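Local coordinates for protein cycloalternan-forming enzyme (Listeria monocytogenes serovar 1/2a, PDB 5F7U) that belongs to glycosyl hydrolase family 31, pairing a TIM-barrel domain with beta-rich domains and a family 6 carbohydrate binding module, and binds glycans at several sites, at residues A[336-341]-A[347-352]; A[381-386]-A[395-400]; A[774-779]-A[877-882]. The protein carries 1 engineered substitution. All blocks are in the same frame, centred on the assembly; numbering follows the deposited sequence.

Interaction 1 (A[336-341]-A[347-352]); sequences YVISGK and VNNYTD. With MG (magnesium ion), chain H.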
loop_
_atom_site.group_PDB
_atom_site.type_symbol
_atom_site.label_atom_id
_atom_site.label_comp_id
_atom_site.label_asym_id
_atom_site.label_seq_id
_atom_site.Cartn_x
_atom_site.Cartn_y
_atom_site.Cartn_z
ATOM N N TYR A 336 -16.977 10.373 -8.005
ATOM C CA TYR A 336 -16.758 11.396 -6.996
ATOM C C TYR A 336 -15.495 12.166 -7.319
ATOM O O TYR A 336 -14.495 11.577 -7.763
ATOM C CB TYR A 336 -16.576 10.783 -5.616
ATOM C CG TYR A 336 -17.728 9.979 -5.059
ATOM C CD1 TYR A 336 -17.965 8.648 -5.476
ATOM C CD2 TYR A 336 -18.533 10.502 -4.041
ATOM C CE1 TYR A 336 -19.023 7.902 -4.926
ATOM C CE2 TYR A 336 -19.575 9.764 -3.486
ATOM C CZ TYR A 336 -19.812 8.475 -3.929
ATOM O OH TYR A 336 -20.845 7.781 -3.326
ATOM N N VAL A 337 -15.541 13.483 -7.099
ATOM C CA VAL A 337 -14.328 14.291 -7.047
ATOM C C VAL A 337 -14.137 14.695 -5.580
ATOM O O VAL A 337 -14.977 15.371 -5.003
ATOM C CB VAL A 337 -14.396 15.525 -7.981
ATOM C CG1 VAL A 337 -13.138 16.386 -7.826
ATOM C CG2 VAL A 337 -14.600 15.079 -9.430
ATOM N N ILE A 338 -13.016 14.266 -5.016
ATOM C CA ILE A 338 -12.784 14.275 -3.578
ATOM C C ILE A 338 -11.701 15.295 -3.264
ATOM O O ILE A 338 -10.583 15.191 -3.776
ATOM C CB ILE A 338 -12.341 12.873 -3.099
ATOM C CG1 ILE A 338 -13.368 11.809 -3.559
ATOM C CG2 ILE A 338 -12.173 12.868 -1.580
ATOM C CD1 ILE A 338 -12.992 10.387 -3.185
ATOM N N SER A 339 -12.054 16.286 -2.444
ATOM C CA SER A 339 -11.085 17.231 -1.902
ATOM C C SER A 339 -10.913 16.925 -0.408
ATOM O O SER A 339 -11.470 15.949 0.102
ATOM C CB SER A 339 -11.575 18.661 -2.132
ATOM O OG SER A 339 -10.633 19.604 -1.629
ATOM N N GLY A 340 -10.102 17.722 0.281
ATOM C CA GLY A 340 -9.910 17.541 1.713
ATOM C C GLY A 340 -8.884 18.530 2.239
ATOM O O GLY A 340 -8.446 19.417 1.498
ATOM N N LYS A 341 -8.516 18.363 3.510
ATOM C CA LYS A 341 -7.596 19.275 4.203
ATOM C C LYS A 341 -6.171 19.117 3.666
ATOM O O LYS A 341 -5.394 20.086 3.608
ATOM C CB LYS A 341 -7.623 19.019 5.719
ATOM C CG LYS A 341 -9.004 19.211 6.353
ATOM C CD LYS A 341 -9.007 18.978 7.874
ATOM C CE LYS A 341 -9.274 17.518 8.281
ATOM N NZ LYS A 341 -10.640 17.037 7.891
ATOM N N VAL A 347 -7.654 10.646 0.985
ATOM C CA VAL A 347 -7.740 9.197 1.223
ATOM C C VAL A 347 -8.765 8.849 2.303
ATOM O O VAL A 347 -9.562 7.909 2.118
ATOM C CB VAL A 347 -6.352 8.562 1.498
ATOM C CG1 VAL A 347 -6.475 7.043 1.674
ATOM C CG2 VAL A 347 -5.454 8.864 0.314
ATOM N N ASN A 348 -8.759 9.593 3.415
ATOM C CA ASN A 348 -9.773 9.390 4.435
ATOM C C ASN A 348 -11.200 9.513 3.865
ATOM O O ASN A 348 -12.055 8.669 4.155
ATOM C CB ASN A 348 -9.604 10.341 5.612
ATOM C CG ASN A 348 -10.573 10.047 6.722
ATOM O OD1 ASN A 348 -10.528 8.974 7.332
ATOM N ND2 ASN A 348 -11.506 10.970 6.953
ATOM N N ASN A 349 -11.434 10.554 3.065
ATOM C CA ASN A 349 -12.767 10.755 2.463
ATOM C C ASN A 349 -13.152 9.599 1.551
ATOM O O ASN A 349 -14.296 9.163 1.548
ATOM C CB ASN A 349 -12.861 12.118 1.758
ATOM C CG ASN A 349 -12.743 13.277 2.730
ATOM O OD1 ASN A 349 -12.936 13.098 3.933
ATOM N ND2 ASN A 349 -12.410 14.471 2.225
ATOM N N TYR A 350 -12.181 9.084 0.796
ATOM C CA TYR A 350 -12.393 7.907 -0.017
ATOM C C TYR A 350 -12.817 6.725 0.881
ATOM O O TYR A 350 -13.727 5.983 0.525
ATOM C CB TYR A 350 -11.126 7.605 -0.843
ATOM C CG TYR A 350 -11.108 6.210 -1.411
ATOM C CD1 TYR A 350 -11.903 5.876 -2.516
ATOM C CD2 TYR A 350 -10.341 5.210 -0.822
ATOM C CE1 TYR A 350 -11.915 4.593 -3.033
ATOM C CE2 TYR A 350 -10.358 3.894 -1.320
ATOM C CZ TYR A 350 -11.143 3.604 -2.429
ATOM O OH TYR A 350 -11.197 2.320 -2.907
ATOM N N THR A 351 -12.164 6.560 2.030
ATOM C CA THR A 351 -12.534 5.460 2.937
ATOM C C THR A 351 -13.897 5.674 3.605
ATOM O O THR A 351 -14.550 4.704 4.009
ATOM C CB THR A 351 -11.454 5.127 3.985
ATOM O OG1 THR A 351 -11.305 6.228 4.891
ATOM C CG2 THR A 351 -10.147 4.755 3.293
ATOM N N ASP A 352 -14.344 6.928 3.691
ATOM C CA ASP A 352 -15.719 7.187 4.119
ATOM C C ASP A 352 -16.694 6.533 3.142
ATOM O O ASP A 352 -17.762 6.037 3.540
ATOM C CB ASP A 352 -16.034 8.675 4.146
ATOM C CG ASP A 352 -15.388 9.399 5.293
ATOM O OD1 ASP A 352 -15.082 8.809 6.354
ATOM O OD2 ASP A 352 -15.201 10.612 5.140
HETATM MG MG MG H . -13.556 14.433 5.509
HETATM O O HOH W 1 -12.000 13.890 6.656
HETATM O O HOH W 2 -12.465 16.046 4.851
HETATM O O HOH W 3 -14.644 12.911 6.288
HETATM O O HOH W 4 -14.322 15.589 7.115
HETATM O O HOH W 5 -15.079 15.024 4.183
#
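Asn-349 reaches from helix 343-354 to the end of strand 333-338, makes the hydrogen bond that crosses this contact and also binds a magnesium ion. Its ND2 donates to Ser-339 O at 2.8 Å. The acceptor is nearly coplanar with the amide and the nitrogen lies in the carbonyl plane, although the N-H...O angle of 135° shows a bent bond. With CG placed anti to the carbonyl carbon (chi1 -65°), the amide leaves the helix on the strand side.

The other end binds metal. Asn-349 OD1 coordinates the magnesium ion at 2.2 Å, and five waters, one of them trans to OD1, complete an octahedral shell. Three of the waters are also held by the helix: Asn-348 ND2 donates to water 1 at 3.0 Å, Asn-349 ND2 donates to water 2, and Asp-352 OD2 accepts from water 3 at 2.6 Å. Metal and strand carbonyl together should fix the rotation of the amide, and the metal would be expected to polarise it, strengthening ND2 as a donor.

The apolar part belongs to Ile-338. Its CG2 sits 3.5 Å from Asn-349 CB, the two side chains lying alongside and pointing in opposite directions, while CD1 lies 4.1 Å from Tyr-350 CB.

Strand 333-338 runs between strands 158-164 and 297-301, antiparallel to both. Strand 297-301 falls in the galactose mutarotase-like range of family 31, so this is helix-on-sheet packing at that beta domain. Ile-346 and Ile-353 of the helix also meet Ile-338, and the Tyr-350 ring stacks on Phe-290 and meets Tyr-300 edge-to-face.

Interaction 2 (A[381-386]-A[395-400]); sequences SSALSN and TGFVLE. With GLC (alpha-D-glucopyranose), chain F; GLC (alpha-D-glucopyranose), chain B.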
loop_
_atom_site.group_PDB
_atom_site.type_symbol
_atom_site.label_atom_id
_atom_site.label_comp_id
_atom_site.label_asym_id
_atom_site.label_seq_id
_atom_site.Cartn_x
_atom_site.Cartn_y
_atom_site.Cartn_z
ATOM N N SER A 381 8.056 -27.797 13.924
ATOM C CA SER A 381 8.954 -27.853 15.092
ATOM C C SER A 381 10.329 -27.273 14.792
ATOM O O SER A 381 10.870 -26.511 15.601
ATOM C CB SER A 381 9.086 -29.278 15.616
ATOM O OG SER A 381 7.806 -29.713 16.004
ATOM N N SER A 382 10.881 -27.632 13.632
ATOM C CA SER A 382 12.193 -27.126 13.214
ATOM C C SER A 382 12.171 -25.629 13.003
ATOM O O SER A 382 13.113 -24.966 13.411
ATOM C CB SER A 382 12.713 -27.816 11.952
ATOM O OG SER A 382 12.981 -29.173 12.242
ATOM N N ALA A 383 11.116 -25.099 12.362
ATOM C CA ALA A 383 10.983 -23.646 12.189
ATOM C C ALA A 383 10.958 -22.912 13.528
ATOM O O ALA A 383 11.631 -21.884 13.691
ATOM C CB ALA A 383 9.740 -23.296 11.362
ATOM N N LEU A 384 10.208 -23.449 14.489
ATOM C CA LEU A 384 10.148 -22.828 15.827
ATOM C C LEU A 384 11.481 -22.927 16.561
ATOM O O LEU A 384 11.928 -21.955 17.182
ATOM C CB LEU A 384 9.025 -23.431 16.685
ATOM C CG LEU A 384 7.604 -23.314 16.086
ATOM C CD1 LEU A 384 6.621 -24.121 16.922
ATOM C CD2 LEU A 384 7.136 -21.865 15.886
ATOM N N SER A 385 12.111 -24.102 16.479
ATOM C CA SER A 385 13.411 -24.333 17.092
ATOM C C SER A 385 14.490 -23.418 16.492
ATOM O O SER A 385 15.303 -22.812 17.230
ATOM C CB SER A 385 13.805 -25.811 16.908
ATOM O OG SER A 385 15.054 -26.026 17.527
ATOM N N ASN A 386 14.508 -23.334 15.159
ATOM C CA ASN A 386 15.442 -22.429 14.464
ATOM C C ASN A 386 15.229 -20.969 14.806
ATOM O O ASN A 386 16.207 -20.223 14.985
ATOM C CB ASN A 386 15.379 -22.625 12.941
ATOM C CG ASN A 386 16.016 -23.920 12.488
ATOM O OD1 ASN A 386 16.987 -24.375 13.077
ATOM N ND2 ASN A 386 15.476 -24.520 11.429
ATOM N N THR A 395 6.060 -13.271 15.235
ATOM C CA THR A 395 4.707 -13.343 15.808
ATOM C C THR A 395 3.684 -14.021 14.908
ATOM O O THR A 395 2.601 -14.390 15.373
ATOM C CB THR A 395 4.174 -11.955 16.194
ATOM O OG1 THR A 395 4.156 -11.116 15.037
ATOM C CG2 THR A 395 5.046 -11.333 17.297
ATOM N N GLY A 396 4.013 -14.163 13.622
ATOM C CA GLY A 396 3.086 -14.776 12.667
ATOM C C GLY A 396 3.691 -16.002 12.016
ATOM O O GLY A 396 4.898 -16.079 11.821
ATOM N N PHE A 397 2.837 -16.968 11.674
ATOM C CA PHE A 397 3.287 -18.250 11.137
ATOM C C PHE A 397 2.269 -18.685 10.088
ATOM O O PHE A 397 1.053 -18.626 10.324
ATOM C CB PHE A 397 3.394 -19.298 12.258
ATOM C CG PHE A 397 4.201 -20.518 11.880
ATOM C CD1 PHE A 397 3.655 -21.535 11.099
ATOM C CD2 PHE A 397 5.507 -20.669 12.353
ATOM C CE1 PHE A 397 4.416 -22.651 10.743
ATOM C CE2 PHE A 397 6.276 -21.787 12.009
ATOM C CZ PHE A 397 5.732 -22.783 11.207
ATOM N N VAL A 398 2.747 -19.084 8.920
ATOM C CA VAL A 398 1.822 -19.463 7.853
ATOM C C VAL A 398 2.082 -20.912 7.480
ATOM O O VAL A 398 3.242 -21.307 7.361
ATOM C CB VAL A 398 2.000 -18.588 6.583
ATOM C CG1 VAL A 398 0.987 -18.990 5.497
ATOM C CG2 VAL A 398 1.878 -17.090 6.908
ATOM N N LEU A 399 1.011 -21.693 7.304
ATOM C CA LEU A 399 1.130 -23.014 6.678
ATOM C C LEU A 399 0.362 -23.038 5.379
ATOM O O LEU A 399 -0.821 -22.708 5.354
ATOM C CB LEU A 399 0.613 -24.139 7.592
ATOM C CG LEU A 399 1.558 -24.591 8.703
ATOM C CD1 LEU A 399 0.837 -25.682 9.473
ATOM C CD2 LEU A 399 2.854 -25.135 8.107
ATOM N N GLU A 400 1.039 -23.453 4.313
ATOM C CA GLU A 400 0.413 -23.611 3.018
ATOM C C GLU A 400 0.177 -25.061 2.689
ATOM O O GLU A 400 -0.957 -25.443 2.343
ATOM C CB GLU A 400 1.251 -22.947 1.923
ATOM C CG GLU A 400 1.350 -21.444 2.101
ATOM C CD GLU A 400 1.833 -20.722 0.866
ATOM O OE1 GLU A 400 2.606 -21.317 0.068
ATOM O OE2 GLU A 400 1.432 -19.547 0.697
HETATM C C1 GLC F . 0.137 -18.798 -4.868
HETATM C C2 GLC F . 0.633 -17.734 -3.866
HETATM C C3 GLC F . 1.955 -18.125 -3.175
HETATM C C4 GLC F . 1.841 -19.528 -2.559
HETATM C C5 GLC F . 1.186 -20.520 -3.531
HETATM C C6 GLC F . 0.903 -21.880 -2.913
HETATM O O2 GLC F . 0.647 -16.440 -4.478
HETATM O O3 GLC F . 2.301 -17.191 -2.136
HETATM O O4 GLC F . 3.146 -20.011 -2.190
HETATM O O5 GLC F . -0.029 -20.027 -4.133
HETATM O O6 GLC F . 0.475 -22.727 -3.997
HETATM C C1 GLC B . 1.121 -24.023 -3.925
HETATM C C2 GLC B . 0.730 -24.868 -5.144
HETATM C C3 GLC B . -0.698 -25.414 -5.011
HETATM C C4 GLC B . -0.896 -26.127 -3.673
HETATM C C5 GLC B . -0.534 -25.145 -2.548
HETATM C C6 GLC B . -0.754 -25.682 -1.140
HETATM O O2 GLC B . 0.793 -24.074 -6.331
HETATM O O3 GLC B . -0.988 -26.310 -6.090
HETATM O O4 GLC B . -2.260 -26.554 -3.567
HETATM O O5 GLC B . 0.839 -24.728 -2.702
HETATM O O6 GLC B . 0.213 -26.704 -0.878
#
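Phe-397 projects from barrel strand 396-399 against Ala-383 and Leu-384 of helix 377-389, the helix of the beta-alpha-beta crossover that leads into this strand in the TIM barrel. Its CB points at the helix, and CG is anti to the backbone N (chi1 -164°), which carries the ring outward from the barrel wall. Along the ring, CD2 is the first atom to meet the helix, 4.1 Å from Leu-384 CD2. CE2 touches two methyls that approach roughly at right angles to each other, Ala-383 CB at 3.8 Å and Leu-384 CD2 at 4.0 Å. At the tip, CZ is 4.0 Å from Ala-383 CB. The alanine methyl lies near the ring plane and therefore touches an edge, whereas Leu-384 comes in obliquely, its side chain running at about a right angle to that of Phe-397. Leu-399 CD2, from the same strand, occupies another part of the ring edge. Trp-374 adds a ring inclined by about 20° to that of Phe-397, and Val-446 of helix 439-448 touches both Phe-397 and Leu-384.

Just beyond the strand's C-terminal end, Glu-400 OE1 accepts a hydrogen bond from O4 of alpha-D-glucopyranose (chain F) at 2.7 Å; Lys-535 and Asn-372 also bind this carboxylate. Strand-to-helix packing and sugar binding are thus chemically separate: the former is purely hydrocarbon, with neither directional bond nor charge, and rests on shape and on exclusion of water.

Interaction 3 (A[774-779]-A[877-882]); sequences GGVHPG and QVFSTE. With GLC (alpha-D-glucopyranose), chain C.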
loop_
_atom_site.group_PDB
_atom_site.type_symbol
_atom_site.label_atom_id
_atom_site.label_comp_id
_atom_site.label_asym_id
_atom_site.label_seq_id
_atom_site.Cartn_x
_atom_site.Cartn_y
_atom_site.Cartn_z
ATOM N N GLY A 774 22.026 10.506 15.345
ATOM C CA GLY A 774 21.868 11.927 15.658
ATOM C C GLY A 774 22.431 12.911 14.646
ATOM O O GLY A 774 22.549 14.110 14.952
ATOM N N GLY A 775 22.792 12.436 13.447
ATOM C CA GLY A 775 23.205 13.340 12.369
ATOM C C GLY A 775 22.060 14.258 11.980
ATOM O O GLY A 775 20.945 13.809 11.746
ATOM N N VAL A 776 22.327 15.557 11.923
ATOM C CA VAL A 776 21.266 16.513 11.630
ATOM C C VAL A 776 21.305 16.863 10.136
ATOM O O VAL A 776 22.369 17.151 9.595
ATOM C CB VAL A 776 21.406 17.777 12.495
ATOM C CG1 VAL A 776 20.290 18.753 12.172
ATOM C CG2 VAL A 776 21.344 17.411 13.985
ATOM N N HIS A 777 20.141 16.876 9.484
ATOM C CA HIS A 777 20.073 17.188 8.059
ATOM C C HIS A 777 18.949 18.185 7.767
ATOM O O HIS A 777 17.779 17.798 7.716
ATOM C CB HIS A 777 19.876 15.913 7.240
ATOM C CG HIS A 777 20.934 14.885 7.474
ATOM N ND1 HIS A 777 22.129 14.885 6.789
ATOM C CD2 HIS A 777 20.992 13.848 8.346
ATOM C CE1 HIS A 777 22.877 13.882 7.222
ATOM N NE2 HIS A 777 22.204 13.234 8.163
ATOM N N PRO A 778 19.301 19.472 7.564
ATOM C CA PRO A 778 18.342 20.459 7.049
ATOM C C PRO A 778 17.677 20.005 5.750
ATOM O O PRO A 778 18.351 19.496 4.852
ATOM C CB PRO A 778 19.209 21.699 6.797
ATOM C CG PRO A 778 20.317 21.570 7.786
ATOM C CD PRO A 778 20.586 20.089 7.937
ATOM N N GLY A 779 16.363 20.193 5.662
ATOM C CA GLY A 779 15.604 19.802 4.477
ATOM C C GLY A 779 15.734 20.736 3.303
ATOM O O GLY A 779 16.421 21.772 3.374
ATOM N N GLN A 877 13.641 10.063 25.692
ATOM C CA GLN A 877 14.958 10.314 25.107
ATOM C C GLN A 877 14.858 11.572 24.261
ATOM O O GLN A 877 14.363 11.543 23.128
ATOM C CB GLN A 877 15.450 9.143 24.243
ATOM C CG GLN A 877 15.740 7.850 24.999
ATOM C CD GLN A 877 16.311 6.764 24.105
ATOM O OE1 GLN A 877 16.054 6.724 22.892
ATOM N NE2 GLN A 877 17.093 5.860 24.705
ATOM N N VAL A 878 15.337 12.676 24.818
ATOM C CA VAL A 878 15.176 13.991 24.188
ATOM C C VAL A 878 16.465 14.382 23.473
ATOM O O VAL A 878 17.534 14.450 24.099
ATOM C CB VAL A 878 14.806 15.076 25.235
ATOM C CG1 VAL A 878 14.450 16.396 24.558
ATOM C CG2 VAL A 878 13.663 14.621 26.131
ATOM N N PHE A 879 16.347 14.711 22.185
ATOM C CA PHE A 879 17.493 15.166 21.371
ATOM C C PHE A 879 17.828 16.590 21.810
ATOM O O PHE A 879 17.018 17.505 21.621
ATOM C CB PHE A 879 17.109 15.101 19.885
ATOM C CG PHE A 879 18.260 15.260 18.916
ATOM C CD1 PHE A 879 19.376 14.408 18.952
ATOM C CD2 PHE A 879 18.180 16.220 17.887
ATOM C CE1 PHE A 879 20.407 14.528 18.004
ATOM C CE2 PHE A 879 19.210 16.354 16.960
ATOM C CZ PHE A 879 20.315 15.504 17.005
ATOM N N SER A 880 18.987 16.769 22.445
ATOM C CA SER A 880 19.387 18.082 22.987
ATOM C C SER A 880 20.792 18.010 23.522
ATOM O O SER A 880 21.354 16.927 23.641
ATOM C CB SER A 880 18.465 18.513 24.149
ATOM O OG SER A 880 18.771 17.797 25.347
ATOM N N THR A 881 21.352 19.167 23.878
ATOM C CA THR A 881 22.595 19.173 24.658
ATOM C C THR A 881 22.296 18.747 26.101
ATOM O O THR A 881 21.133 18.605 26.483
ATOM C CB THR A 881 23.276 20.546 24.649
ATOM O OG1 THR A 881 22.379 21.511 25.210
ATOM C CG2 THR A 881 23.666 20.933 23.229
ATOM N N GLU A 882 23.349 18.574 26.898
ATOM C CA GLU A 882 23.203 18.090 28.276
ATOM C C GLU A 882 22.524 19.103 29.202
ATOM O O GLU A 882 23.017 20.223 29.329
ATOM C CB GLU A 882 24.566 17.723 28.857
ATOM C CG GLU A 882 24.467 17.035 30.215
ATOM C CD GLU A 882 25.785 16.443 30.684
ATOM O OE1 GLU A 882 26.831 16.769 30.095
ATOM O OE2 GLU A 882 25.774 15.656 31.653
HETATM C C1 GLC C . 26.174 8.008 8.401
HETATM C C2 GLC C . 26.070 8.083 6.877
HETATM C C3 GLC C . 26.329 9.527 6.422
HETATM C C4 GLC C . 25.412 10.508 7.171
HETATM C C5 GLC C . 25.623 10.351 8.685
HETATM C C6 GLC C . 24.757 11.247 9.565
HETATM O O2 GLC C . 27.039 7.201 6.295
HETATM O O3 GLC C . 26.190 9.639 5.001
HETATM O O4 GLC C . 25.670 11.857 6.778
HETATM O O5 GLC C . 25.322 8.988 9.023
HETATM O O6 GLC C . 23.376 11.021 9.257
#
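This is edge-on aromatic packing between two beta-sheets: Phe-879, at the end of strand 874-879 in a mixed sheet, presses against Gly-774, in the loop before strand 776-778, and Val-776, the first residue of that strand, an outermost one of the antiparallel sheet in the family 31 C-terminal domain. The two segments share no backbone pairing; their nearest CA atoms, those of Gly-774 and Phe-879, are 7.9 Å apart, so the ring bridges the sheets.

Phe-879 CG is anti to the backbone N (chi1 -168°), and the ring extends toward 774-779 with CZ leading. CZ lies 3.3 Å from Gly-774 O, which sits near the ring plane, a weakly polar approach of a carbonyl oxygen to an aromatic edge. On the neighbouring part of that edge, Val-776 CG2 is 3.7 Å from CZ and also in plane, so the rim rather than a face carries the contact. At the phi of Gly-774, 80°, a CB would run into the preceding carbonyl O, which calls for glycine; the bare CA lets Phe-879 CE1 come to 3.8 Å. Val-769 and Leu-917, one from each sheet, also touch the phenylalanine, and Tyr-831 meets its ring at an inclination.

The glycine-rich turn also contributes to a glycan pocket. Gly-775 CA approaches C6 of alpha-D-glucopyranose (chain C) to 3.8 Å, and Asp-770, Asn-773 and Tyr-786 supply further hydrogen bonds. His-777, its ring roughly perpendicular to that of Phe-795, points its edge at the ligand: NE2 donates to O6 at 2.7 Å, nearly straight at 167°.

Overall arrangement
The three contacts follow one another along the chain without overlap and form a widely spaced set. Interactions 1 and 2 have centres about 41 Å apart, on opposite sides of the chain's centre; interaction 3 lies about 36 Å from the first and 40 Å from the second, centre to centre. No pair touches, the nearest atoms of any two remaining at least about 21 Å apart. Each has its own ligand neighbourhood: a magnesium ion at interaction 1, the glycan pocket of the barrel at 395-400, and a second glycan pocket at 774-779. The last also draws on Glu-944 and Phe-945, which fall in the family 6 carbohydrate binding module range.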